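Protein E3 homolog (Yaba-like disease virus, PDB 1SFU) binds left-handed Z-form nucleic acid through its N-terminal Zalpha domain and probably counters host antiviral responses triggered by double-stranded RNA. Local coordinates at residues Leu16-Glu20 and Leu35-Ile41. Sequence-based numbering, arbitrary orientation.
Sequences LVKKE and LSNRLKI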
loop_
_atom_site.group_PDB
_atom_site.type_symbol
_atom_site.label_atom_id
_atom_site.label_comp_id
_atom_site.label_asym_id
_atom_site.label_seq_id
_atom_site.Cartn_x
_atom_site.Cartn_y
_atom_site.Cartn_z
ATOM N N LEU C 16 -14.953 -14.198 10.783
ATOM C CA LEU C 16 -13.961 -14.916 11.573
ATOM C C LEU C 16 -13.120 -13.939 12.391
ATOM O O LEU C 16 -12.824 -14.189 13.559
ATOM C CB LEU C 16 -13.038 -15.737 10.670
ATOM C CG LEU C 16 -13.641 -16.924 9.920
ATOM C CD1 LEU C 16 -12.637 -17.442 8.896
ATOM C CD2 LEU C 16 -14.023 -18.013 10.917
ATOM N N VAL C 17 -12.735 -12.825 11.775
ATOM C CA VAL C 17 -11.919 -11.838 12.474
ATOM C C VAL C 17 -12.693 -11.155 13.599
ATOM O O VAL C 17 -12.165 -10.954 14.696
ATOM C CB VAL C 17 -11.389 -10.752 11.502
ATOM C CG1 VAL C 17 -10.516 -9.759 12.256
ATOM C CG2 VAL C 17 -10.606 -11.397 10.383
ATOM N N LYS C 18 -13.942 -10.789 13.327
ATOM C CA LYS C 18 -14.752 -10.125 14.341
ATOM C C LYS C 18 -14.917 -11.029 15.559
ATOM O O LYS C 18 -14.773 -10.590 16.705
ATOM C CB LYS C 18 -16.120 -9.746 13.767
ATOM C CG LYS C 18 -17.027 -9.010 14.754
ATOM C CD LYS C 18 -18.267 -8.470 14.050
ATOM C CE LYS C 18 -19.253 -7.855 15.033
ATOM N NZ LYS C 18 -20.462 -7.324 14.322
ATOM N N LYS C 19 -15.199 -12.302 15.308
ATOM C CA LYS C 19 -15.374 -13.258 16.392
ATOM C C LYS C 19 -14.097 -13.329 17.227
ATOM O O LYS C 19 -14.155 -13.369 18.450
ATOM C CB LYS C 19 -15.714 -14.635 15.822
ATOM C CG LYS C 19 -16.407 -15.559 16.804
ATOM C CD LYS C 19 -16.976 -16.790 16.101
ATOM C CE LYS C 19 -17.896 -17.574 17.027
ATOM N NZ LYS C 19 -19.048 -16.736 17.481
ATOM N N GLU C 20 -12.943 -13.323 16.565
ATOM C CA GLU C 20 -11.668 -13.392 17.272
ATOM C C GLU C 20 -11.403 -12.179 18.156
ATOM O O GLU C 20 -11.013 -12.324 19.315
ATOM C CB GLU C 20 -10.508 -13.540 16.282
ATOM C CG GLU C 20 -10.440 -14.882 15.582
ATOM C CD GLU C 20 -10.200 -16.030 16.543
ATOM O OE1 GLU C 20 -9.121 -16.070 17.178
ATOM O OE2 GLU C 20 -11.097 -16.889 16.663
ATOM N N LEU C 35 -3.273 -13.006 14.025
ATOM C CA LEU C 35 -4.567 -13.431 13.516
ATOM C C LEU C 35 -4.404 -14.255 12.249
ATOM O O LEU C 35 -5.046 -15.294 12.086
ATOM C CB LEU C 35 -5.452 -12.215 13.237
ATOM C CG LEU C 35 -5.996 -11.511 14.478
ATOM C CD1 LEU C 35 -6.751 -10.252 14.062
ATOM C CD2 LEU C 35 -6.921 -12.458 15.235
ATOM N N SER C 36 -3.550 -13.787 11.347
ATOM C CA SER C 36 -3.301 -14.503 10.102
ATOM C C SER C 36 -2.808 -15.908 10.415
ATOM O O SER C 36 -3.149 -16.870 9.729
ATOM C CB SER C 36 -2.236 -13.782 9.275
ATOM O OG SER C 36 -1.730 -14.634 8.263
ATOM N N ASN C 37 -2.003 -16.008 11.465
ATOM C CA ASN C 37 -1.430 -17.274 11.889
ATOM C C ASN C 37 -2.479 -18.256 12.418
ATOM O O ASN C 37 -2.406 -19.455 12.142
ATOM C CB ASN C 37 -0.362 -17.004 12.949
ATOM C CG ASN C 37 0.392 -18.248 13.353
ATOM O OD1 ASN C 37 0.632 -19.137 12.543
ATOM N ND2 ASN C 37 0.794 -18.307 14.611
ATOM N N ARG C 38 -3.456 -17.748 13.164
ATOM C CA ARG C 38 -4.502 -18.598 13.729
ATOM C C ARG C 38 -5.537 -19.014 12.696
ATOM O O ARG C 38 -5.785 -20.202 12.494
ATOM C CB ARG C 38 -5.217 -17.887 14.880
ATOM C CG ARG C 38 -4.329 -17.493 16.048
ATOM C CD ARG C 38 -5.183 -17.057 17.236
ATOM N NE ARG C 38 -4.457 -16.205 18.179
ATOM C CZ ARG C 38 -3.349 -16.560 18.825
ATOM N NH1 ARG C 38 -2.818 -17.763 18.638
ATOM N NH2 ARG C 38 -2.769 -15.709 19.662
ATOM N N LEU C 39 -6.143 -18.030 12.047
ATOM C CA LEU C 39 -7.171 -18.296 11.052
ATOM C C LEU C 39 -6.602 -18.858 9.754
ATOM O O LEU C 39 -7.342 -19.100 8.803
ATOM C CB LEU C 39 -7.961 -17.013 10.766
ATOM C CG LEU C 39 -8.735 -16.390 11.936
ATOM C CD1 LEU C 39 -7.779 -15.940 13.016
ATOM C CD2 LEU C 39 -9.538 -15.204 11.437
ATOM N N LYS C 40 -5.289 -19.072 9.722
ATOM C CA LYS C 40 -4.620 -19.600 8.532
ATOM C C LYS C 40 -5.069 -18.844 7.290
ATOM O O LYS C 40 -5.434 -19.443 6.279
ATOM C CB LYS C 40 -4.926 -21.090 8.366
ATOM C CG LYS C 40 -4.365 -21.959 9.473
ATOM C CD LYS C 40 -2.849 -21.992 9.429
ATOM C CE LYS C 40 -2.278 -22.787 10.593
ATOM N NZ LYS C 40 -2.582 -22.130 11.892
ATOM N N ILE C 41 -5.046 -17.521 7.380
ATOM C CA ILE C 41 -5.452 -16.663 6.274
ATOM C C ILE C 41 -4.346 -15.654 5.984
ATOM O O ILE C 41 -3.575 -15.301 6.875
ATOM C CB ILE C 41 -6.758 -15.912 6.619
ATOM C CG1 ILE C 41 -7.897 -16.922 6.799
ATOM C CG2 ILE C 41 -7.092 -14.902 5.530
ATOM C CD1 ILE C 41 -9.225 -16.298 7.188
#
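Leu39 projects against helix 11-22, and its two methyls divide the work among Leu16, Val17 and Glu20. Leu39 CD2 packs against the root of Leu16, 3.6 Å from Leu16 CB, and also reaches the CG2 branch of Val17 at 4.1 Å. The side chains of Val17 and Leu39 cross at about a right angle. The other methyl, Leu39 CD1, lies 3.8 Å from Glu20 CG. Here the two side chains run past each other in opposite directions.

Glu20 takes part mainly through its carbon chain. Glu20 CB rests 3.9 Å from Leu35 CD2. The chain bends at chi2 (-63°). Glu20 OE1 then meets the Arg38 side chain at a slant, 4.1 Å from Arg38 CD. The carboxylate and guanidinium planes are 54° apart, and Glu20 OE1 stays 4.8 Å from Arg38 NE. The opposite charges probably attract weakly, but no salt bridge or hydrogen bond joins the segments.

Val17 and Leu35 form the buried side of the contact. Val17 CG1, anti to the backbone N (chi1 -179°), approaches Leu35 CD1 at 4.2 Å. Both residues also touch Leu50 of helix 43-55, and Leu35 further meets Ile46. At the other end, Leu16 CD1 meets Ile41 CD1 at an oblique crossing.

Helix 32-38 gives way to a turn here, with positive phi at Lys40. The Ile41 N to Ser36 O backbone bond closes this turn and brings Ile41 back towards helix 11-22. The contact is mainly apolar packing of helix 11-22 on the end of helix 32-38 and the turn leading to helix 43-55, with Glu20 and Arg38 at its edge. This three-helix core, flanked by a small antiparallel sheet, is characteristic of the winged helix-turn-helix fold of Zalpha domains.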